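Local coordinates for AvrA (Salmonella typhimurium, PDB 6BE0), which binds inositol hexakisphosphate and coenzyme A and probably transfers acetyl groups from acetyl-CoA to serine and threonine residues of target proteins, as a bacterial effector of the YopJ family, at residues R45-L50 / A294-L299; E96-I101 / A160-E165; D134-V139 / L167-F172. All coordinates share one frame; numbering follows the deposited sequence.

Contact 1: residues R45-L50 / A294-L299; sequences RIVERL and AEYKSL. Unlike the reference sequence in segment 45-50: Arg45 (reference Cys).
Tyr296 and Leu50 meet at about a right angle: the leucine brings one methyl, CD1, against the phenol ring, 3.6 Å from Tyr296 CD2. The approach to the ring is oblique, and the same methyl also lies close to CE2. Ile46 reaches the ring near its plane, with its branch methyl CG2 at the ring edge, 3.9 Å from Tyr296 CE2. The first torsion of the tyrosine, which sets CG opposite the carbonyl carbon (chi1 -73°), sends the ring toward helix 40-55.

Val47 divides its work between two partners. Its CG2 passes the tyrosine in the opposite sense and packs on the root of the side chain, 3.8 Å from Tyr296 CB. Its CG1 turns to Lys297, whose extended aliphatic chain crosses the valine at about a right angle and puts CE 3.7 Å from Val47 CG1. The lysine thus covers the outer side of the valine with methylenes, while its NZ goes on to a salt bridge with Glu51, one turn further along the helix that carries Val47. The methyls of Ile46, Val47 and Leu50 so gather round the CD2-CE2 part of the ring and the root of the side chain, and the tyrosine hydroxyl is hydrogen-bonded to Asp68 on helix 65-82.

The two segments run nearly antiparallel, at 157°, with their axes 10.1 Å apart. Helix 40-55, near the start of the modelled chain, and helix 287-300, near its end, are joined here into an antiparallel helix pair. The second of these helices also carries Lys291, which binds inositol hexakisphosphate, at about 9 Å from Tyr296, side chain to side chain.

Contact 2: residues E96-I101 / A160-E165; sequences ELVSSI and AALERE
Val98 and Glu165 are brought together by one torsion on the valine and a bend in the glutamate. With chi1 at -65°, Val98 sets CG1 opposite its carbonyl carbon and tucks CG2 between N and C, so that its two methyls serve different partners. Glu165 folds at chi2 (-68°) and lays its chain across the valine at about a right angle. The contact belongs to the helical layer over one face of the mixed sheet: helix 94-106 lies beside helix 151-164, the connecting helix of a beta-alpha-beta unit, and the short segments cross at 43° with axes 9.1 Å apart.

CG1 of Val98 presses on the backbone of the other helix, 3.7 Å from Leu162 CA, and also meets the leucine methyl CD1. Ala161 closes the same side with its CB. CG2 faces the folded glutamate, whose methylene CG packs 3.7 Å from it.

Deeper, Ile101 and Leu162 cross at about a right angle above the strands, Ile101 CG2 and CD1 each 4.0 Å from Leu162 CD1; Ile101 also touches Phe114 and Phe130, and Leu162 touches Cys170 and Phe172. At the more polar margin, Lys102 NZ hydrogen-bonds the backbone O of Glu165, while Ser99 OG turns back to His95 O. The glutamate carboxylate meets carbon here, with OE1 3.6 Å from Val98 CG2 and OE2 3.9 Å from Ser99 CA.

Contact 3: residues D134-V139 / L167-F172; sequences DGKTSV and LPDCYF
Phe172 and Val139 meet at a ring edge: the valine methyl CG1 lies in the plane of the phenyl ring, 4.0 Å from Phe172 CD2. The carbonyl O of Val139 comes to the same atom obliquely, 3.5 Å from Phe172 CD2. The first torsion of Phe172 turns CG opposite its own backbone N (chi1 170°), and the side chain packs against Thr158 and Lys159 of helix 151-164. The phenol ring of Tyr171 is on the other face of the sheet. Thr137 O sits at its edge near the ring plane, whereas Lys136 crosses it obliquely with CD 3.7 Å from Tyr171 CE1.

Between these groups the backbones pair in parallel register. Thr137 N donates to Asp169 O at 2.8 Å. Tyr171 N then gives to Thr137 O, almost straight at 173°, and Tyr171 O takes Val139 N at 2.9 Å (158°). Tyr171 therefore offers both its N and its O to the neighbouring strand, while the side chains alternate. Thr137, Cys170, Val139 and Phe172 point to the face under the helices, where Thr137 CG2 lies 4.0 Å from Cys170 SG. Ser138 and Tyr171 point to the face touched by helix 205-212; there Ser138 OG is hydrogen-bonded to His208 and Asn211.

These are the two strands of a beta-alpha-beta unit, brought side by side by helix 151-164. Strand 170-176 is one of the two outermost strands of the sheet in this chain. At the start of the pair Lys136 NZ and Asp169 OD1 are 4.4 Å apart, too far for a salt bridge, so any attraction between these charges is probably modest. The firm link is backbone to backbone, and the side chains mainly decide what each face of the sheet packs against.

Contacts 2 and 3 belong to one layered unit and touch directly through Leu162 and Ile101, the isoleucine packing on Val139 and Leu167. Contact 3 builds the sheet edge through backbone hydrogen bonds, whereas contact 2 lays two helices over one face of the sheet through apolar side chains and one folded glutamate. Contact 1 stands apart, its centre 34 Å from that of contact 2 and 39 Å from that of contact 3, and joins helices near the two ends of the modelled chain. Like contact 2 it is helix on helix, but nearly antiparallel, more fully buried and centred on an aromatic ring; the other two are partly buried.

Contact 1: residues R45-L50 / A294-L299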
# COMPACT_ATOMS: atom_id res chain seq x y z
N ARG A 45 -21.96 8.30 -10.95
CA ARG A 45 -21.93 9.74 -10.70
C ARG A 45 -20.61 10.13 -10.03
O ARG A 45 -20.02 11.16 -10.34
CB ARG A 45 -23.11 10.16 -9.83
CG ARG A 45 -24.47 9.93 -10.47
CD ARG A 45 -25.59 10.63 -9.71
NE ARG A 45 -25.92 9.96 -8.45
CZ ARG A 45 -26.89 9.05 -8.29
NH1 ARG A 45 -27.65 8.68 -9.32
NH2 ARG A 45 -27.11 8.52 -7.10
N ILE A 46 -20.15 9.28 -9.11
CA ILE A 46 -18.91 9.53 -8.38
C ILE A 46 -17.72 9.59 -9.33
O ILE A 46 -16.89 10.50 -9.25
CB ILE A 46 -18.67 8.45 -7.30
CG1 ILE A 46 -19.63 8.66 -6.13
CG2 ILE A 46 -17.23 8.48 -6.78
CD1 ILE A 46 -19.70 7.50 -5.16
N VAL A 47 -17.63 8.61 -10.23
CA VAL A 47 -16.52 8.54 -11.18
C VAL A 47 -16.40 9.83 -11.98
O VAL A 47 -15.29 10.33 -12.20
CB VAL A 47 -16.69 7.35 -12.16
CG1 VAL A 47 -15.68 7.43 -13.31
CG2 VAL A 47 -16.53 6.03 -11.42
N GLU A 48 -17.53 10.38 -12.41
CA GLU A 48 -17.53 11.61 -13.19
C GLU A 48 -17.00 12.77 -12.36
O GLU A 48 -16.24 13.60 -12.87
CB GLU A 48 -18.94 11.93 -13.69
CG GLU A 48 -19.00 13.10 -14.68
CD GLU A 48 -18.96 14.46 -14.01
OE1 GLU A 48 -19.49 14.60 -12.89
OE2 GLU A 48 -18.38 15.39 -14.61
N ARG A 49 -17.38 12.83 -11.08
CA ARG A 49 -16.90 13.88 -10.20
C ARG A 49 -15.39 13.80 -10.02
O ARG A 49 -14.71 14.83 -10.01
CB ARG A 49 -17.59 13.81 -8.83
CG ARG A 49 -19.07 14.15 -8.86
CD ARG A 49 -19.61 14.48 -7.48
NE ARG A 49 -19.38 13.40 -6.51
CZ ARG A 49 -18.34 13.33 -5.69
NH1 ARG A 49 -17.41 14.27 -5.68
NH2 ARG A 49 -18.24 12.30 -4.85
N LEU A 50 -14.86 12.59 -9.90
CA LEU A 50 -13.43 12.38 -9.73
C LEU A 50 -12.65 12.93 -10.92
O LEU A 50 -11.63 13.61 -10.75
CB LEU A 50 -13.10 10.90 -9.54
CG LEU A 50 -13.66 10.21 -8.29
CD1 LEU A 50 -13.24 8.75 -8.27
CD2 LEU A 50 -13.21 10.92 -7.03
N ALA A 294 -9.68 4.24 -12.16
CA ALA A 294 -9.57 2.94 -12.82
C ALA A 294 -10.24 1.87 -11.97
O ALA A 294 -11.03 1.07 -12.47
CB ALA A 294 -8.11 2.59 -13.06
N GLU A 295 -9.91 1.86 -10.69
CA GLU A 295 -10.45 0.89 -9.74
C GLU A 295 -11.97 0.96 -9.68
O GLU A 295 -12.64 -0.08 -9.68
CB GLU A 295 -9.85 1.12 -8.36
CG GLU A 295 -8.39 0.68 -8.23
CD GLU A 295 -8.25 -0.81 -7.99
OE1 GLU A 295 -9.21 -1.56 -8.27
OE2 GLU A 295 -7.17 -1.23 -7.52
N TYR A 296 -12.52 2.17 -9.62
CA TYR A 296 -13.96 2.35 -9.57
C TYR A 296 -14.63 1.89 -10.87
O TYR A 296 -15.65 1.21 -10.84
CB TYR A 296 -14.32 3.82 -9.31
CG TYR A 296 -14.06 4.31 -7.90
CD1 TYR A 296 -13.29 3.57 -7.00
CD2 TYR A 296 -14.59 5.51 -7.45
CE1 TYR A 296 -13.05 4.02 -5.72
CE2 TYR A 296 -14.37 5.97 -6.17
CZ TYR A 296 -13.60 5.22 -5.31
OH TYR A 296 -13.37 5.68 -4.03
N LYS A 297 -14.04 2.28 -11.99
CA LYS A 297 -14.60 1.94 -13.30
C LYS A 297 -14.66 0.43 -13.51
O LYS A 297 -15.57 -0.07 -14.17
CB LYS A 297 -13.78 2.58 -14.42
CG LYS A 297 -14.08 4.06 -14.65
CD LYS A 297 -13.31 4.59 -15.85
CE LYS A 297 -13.64 6.05 -16.13
NZ LYS A 297 -12.93 6.54 -17.34
N SER A 298 -13.70 -0.29 -12.93
CA SER A 298 -13.66 -1.74 -13.07
C SER A 298 -14.87 -2.40 -12.42
O SER A 298 -15.34 -3.44 -12.87
CB SER A 298 -12.37 -2.30 -12.45
OG SER A 298 -11.23 -1.80 -13.12
N LEU A 299 -15.38 -1.79 -11.35
CA LEU A 299 -16.56 -2.30 -10.66
C LEU A 299 -17.80 -2.16 -11.54
O LEU A 299 -18.75 -2.94 -11.41
CB LEU A 299 -16.77 -1.58 -9.33
CG LEU A 299 -15.69 -1.79 -8.26
CD1 LEU A 299 -15.93 -0.87 -7.08
CD2 LEU A 299 -15.64 -3.24 -7.81

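Contact 2: residues E96-I101 / A160-E165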
# COMPACT_ATOMS: atom_id res chain seq x y z
N GLU A 96 -8.91 -6.30 14.83
CA GLU A 96 -9.44 -7.19 13.81
C GLU A 96 -8.31 -7.70 12.92
O GLU A 96 -8.39 -8.79 12.36
CB GLU A 96 -10.51 -6.48 12.98
CG GLU A 96 -11.20 -7.37 11.96
CD GLU A 96 -12.28 -6.64 11.18
OE1 GLU A 96 -12.80 -5.62 11.70
OE2 GLU A 96 -12.61 -7.07 10.06
N LEU A 97 -7.25 -6.90 12.79
CA LEU A 97 -6.07 -7.31 12.03
C LEU A 97 -5.35 -8.46 12.72
O LEU A 97 -5.12 -9.50 12.12
CB LEU A 97 -5.11 -6.13 11.84
CG LEU A 97 -3.76 -6.47 11.19
CD1 LEU A 97 -3.93 -6.67 9.69
CD2 LEU A 97 -2.73 -5.40 11.48
N VAL A 98 -4.97 -8.25 13.98
CA VAL A 98 -4.13 -9.21 14.69
C VAL A 98 -4.88 -10.52 14.94
O VAL A 98 -4.27 -11.59 14.93
CB VAL A 98 -3.61 -8.64 16.03
CG1 VAL A 98 -2.69 -7.46 15.78
CG2 VAL A 98 -4.77 -8.25 16.95
N SER A 99 -6.19 -10.43 15.16
CA SER A 99 -7.00 -11.62 15.34
C SER A 99 -7.18 -12.34 14.01
O SER A 99 -7.34 -13.56 13.97
CB SER A 99 -8.36 -11.27 15.95
OG SER A 99 -9.13 -10.48 15.06
N SER A 100 -7.15 -11.59 12.91
CA SER A 100 -7.21 -12.18 11.57
C SER A 100 -5.86 -12.80 11.21
O SER A 100 -5.81 -13.80 10.51
CB SER A 100 -7.60 -11.13 10.53
OG SER A 100 -8.96 -10.76 10.65
N ILE A 101 -4.78 -12.19 11.68
CA ILE A 101 -3.45 -12.75 11.48
C ILE A 101 -3.36 -14.10 12.21
O ILE A 101 -2.78 -15.05 11.69
CB ILE A 101 -2.34 -11.80 11.99
CG1 ILE A 101 -2.20 -10.61 11.03
CG2 ILE A 101 -1.00 -12.52 12.09
CD1 ILE A 101 -1.33 -9.48 11.56
N ALA A 160 2.90 -4.62 19.94
CA ALA A 160 2.37 -5.11 21.21
C ALA A 160 0.99 -5.73 21.03
O ALA A 160 0.66 -6.72 21.69
CB ALA A 160 2.32 -3.99 22.23
N ALA A 161 0.19 -5.15 20.15
CA ALA A 161 -1.14 -5.67 19.86
C ALA A 161 -1.05 -7.09 19.33
O ALA A 161 -1.86 -7.95 19.68
CB ALA A 161 -1.86 -4.78 18.86
N LEU A 162 -0.04 -7.33 18.50
CA LEU A 162 0.17 -8.63 17.89
C LEU A 162 0.74 -9.62 18.91
O LEU A 162 0.37 -10.80 18.91
CB LEU A 162 1.11 -8.51 16.69
CG LEU A 162 1.31 -9.77 15.85
CD1 LEU A 162 -0.00 -10.27 15.26
CD2 LEU A 162 2.32 -9.51 14.74
N GLU A 163 1.63 -9.14 19.78
CA GLU A 163 2.20 -9.98 20.82
C GLU A 163 1.12 -10.55 21.74
O GLU A 163 1.25 -11.67 22.24
CB GLU A 163 3.22 -9.19 21.65
CG GLU A 163 4.57 -8.99 20.96
CD GLU A 163 5.52 -8.13 21.77
OE1 GLU A 163 5.13 -7.67 22.87
OE2 GLU A 163 6.66 -7.91 21.31
N ARG A 164 0.06 -9.79 21.96
CA ARG A 164 -1.02 -10.22 22.85
C ARG A 164 -1.78 -11.43 22.30
O ARG A 164 -2.34 -12.21 23.07
CB ARG A 164 -1.99 -9.07 23.11
CG ARG A 164 -1.59 -8.19 24.29
CD ARG A 164 -2.66 -7.17 24.64
NE ARG A 164 -2.73 -6.09 23.67
CZ ARG A 164 -1.92 -5.03 23.66
NH1 ARG A 164 -0.96 -4.91 24.56
NH2 ARG A 164 -2.08 -4.09 22.73
N GLU A 165 -1.79 -11.59 20.98
CA GLU A 165 -2.42 -12.76 20.37
C GLU A 165 -1.57 -14.00 20.62
O GLU A 165 -2.03 -15.13 20.44
CB GLU A 165 -2.61 -12.54 18.87
CG GLU A 165 -3.57 -11.41 18.52
CD GLU A 165 -5.01 -11.71 18.90
OE1 GLU A 165 -5.71 -10.78 19.36
OE2 GLU A 165 -5.45 -12.87 18.74

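Contact 3: residues D134-V139 / L167-F172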
# COMPACT_ATOMS: atom_id res chain seq x y z
N ASP A 134 9.83 -21.11 6.71
CA ASP A 134 10.33 -22.15 7.60
C ASP A 134 9.20 -22.46 8.59
O ASP A 134 8.14 -22.94 8.19
CB ASP A 134 11.62 -21.70 8.30
CG ASP A 134 12.65 -21.15 7.33
OD1 ASP A 134 12.71 -21.65 6.18
OD2 ASP A 134 13.38 -20.21 7.70
N GLY A 135 9.42 -22.20 9.88
CA GLY A 135 8.38 -22.37 10.88
C GLY A 135 7.85 -21.06 11.41
O GLY A 135 6.84 -21.02 12.11
N LYS A 136 8.52 -19.97 11.05
CA LYS A 136 8.29 -18.67 11.68
C LYS A 136 7.37 -17.78 10.86
O LYS A 136 7.32 -17.88 9.63
CB LYS A 136 9.64 -17.99 11.91
CG LYS A 136 10.78 -18.98 12.17
CD LYS A 136 11.90 -18.39 13.01
CE LYS A 136 13.11 -19.32 13.04
NZ LYS A 136 12.77 -20.70 13.50
N THR A 137 6.63 -16.91 11.55
CA THR A 137 5.64 -16.04 10.92
C THR A 137 6.16 -14.62 10.78
O THR A 137 6.63 -14.02 11.75
CB THR A 137 4.33 -16.02 11.75
OG1 THR A 137 3.75 -17.33 11.76
CG2 THR A 137 3.32 -15.04 11.16
N SER A 138 6.08 -14.09 9.56
CA SER A 138 6.52 -12.73 9.27
C SER A 138 5.33 -11.82 8.98
O SER A 138 4.48 -12.14 8.15
CB SER A 138 7.49 -12.71 8.09
OG SER A 138 7.87 -11.39 7.75
N VAL A 139 5.29 -10.68 9.66
CA VAL A 139 4.24 -9.69 9.48
C VAL A 139 4.87 -8.33 9.26
O VAL A 139 5.56 -7.81 10.13
CB VAL A 139 3.29 -9.64 10.70
CG1 VAL A 139 2.17 -8.63 10.47
CG2 VAL A 139 2.71 -11.02 10.98
N LEU A 167 1.37 -15.46 19.18
CA LEU A 167 1.75 -16.37 18.10
C LEU A 167 3.21 -16.78 18.29
O LEU A 167 4.07 -15.92 18.44
CB LEU A 167 1.57 -15.71 16.73
CG LEU A 167 0.15 -15.68 16.15
CD1 LEU A 167 -0.82 -14.95 17.07
CD2 LEU A 167 0.18 -15.02 14.78
N PRO A 168 3.49 -18.09 18.30
CA PRO A 168 4.88 -18.50 18.47
C PRO A 168 5.74 -18.12 17.26
O PRO A 168 5.24 -18.16 16.14
CB PRO A 168 4.79 -20.02 18.62
CG PRO A 168 3.56 -20.39 17.88
CD PRO A 168 2.60 -19.25 18.08
N ASP A 169 7.00 -17.78 17.50
CA ASP A 169 7.93 -17.43 16.44
C ASP A 169 7.32 -16.46 15.43
O ASP A 169 7.42 -16.66 14.22
CB ASP A 169 8.41 -18.69 15.73
CG ASP A 169 9.18 -19.62 16.66
OD1 ASP A 169 10.35 -19.31 16.96
OD2 ASP A 169 8.62 -20.65 17.08
N CYS A 170 6.70 -15.40 15.94
CA CYS A 170 6.06 -14.38 15.12
C CYS A 170 6.85 -13.08 15.18
O CYS A 170 7.07 -12.54 16.26
CB CYS A 170 4.62 -14.16 15.58
SG CYS A 170 3.68 -12.99 14.57
N TYR A 171 7.28 -12.59 14.02
CA TYR A 171 8.13 -11.41 13.94
C TYR A 171 7.45 -10.29 13.17
O TYR A 171 6.92 -10.50 12.07
CB TYR A 171 9.46 -11.77 13.29
CG TYR A 171 10.21 -12.85 14.03
CD1 TYR A 171 10.02 -14.19 13.72
CD2 TYR A 171 11.11 -12.54 15.04
CE1 TYR A 171 10.70 -15.19 14.40
CE2 TYR A 171 11.79 -13.53 15.73
CZ TYR A 171 11.58 -14.85 15.41
OH TYR A 171 12.26 -15.84 16.08
N PHE A 172 7.48 -9.09 13.74
CA PHE A 172 6.79 -7.93 13.17
C PHE A 172 7.75 -6.81 12.81
O PHE A 172 8.75 -6.57 13.50
CB PHE A 172 5.73 -7.41 14.15
CG PHE A 172 5.13 -6.09 13.75
CD1 PHE A 172 5.60 -4.91 14.30
CD2 PHE A 172 4.11 -6.04 12.81
CE1 PHE A 172 5.05 -3.70 13.93
CE2 PHE A 172 3.56 -4.82 12.44
CZ PHE A 172 4.03 -3.65 13.00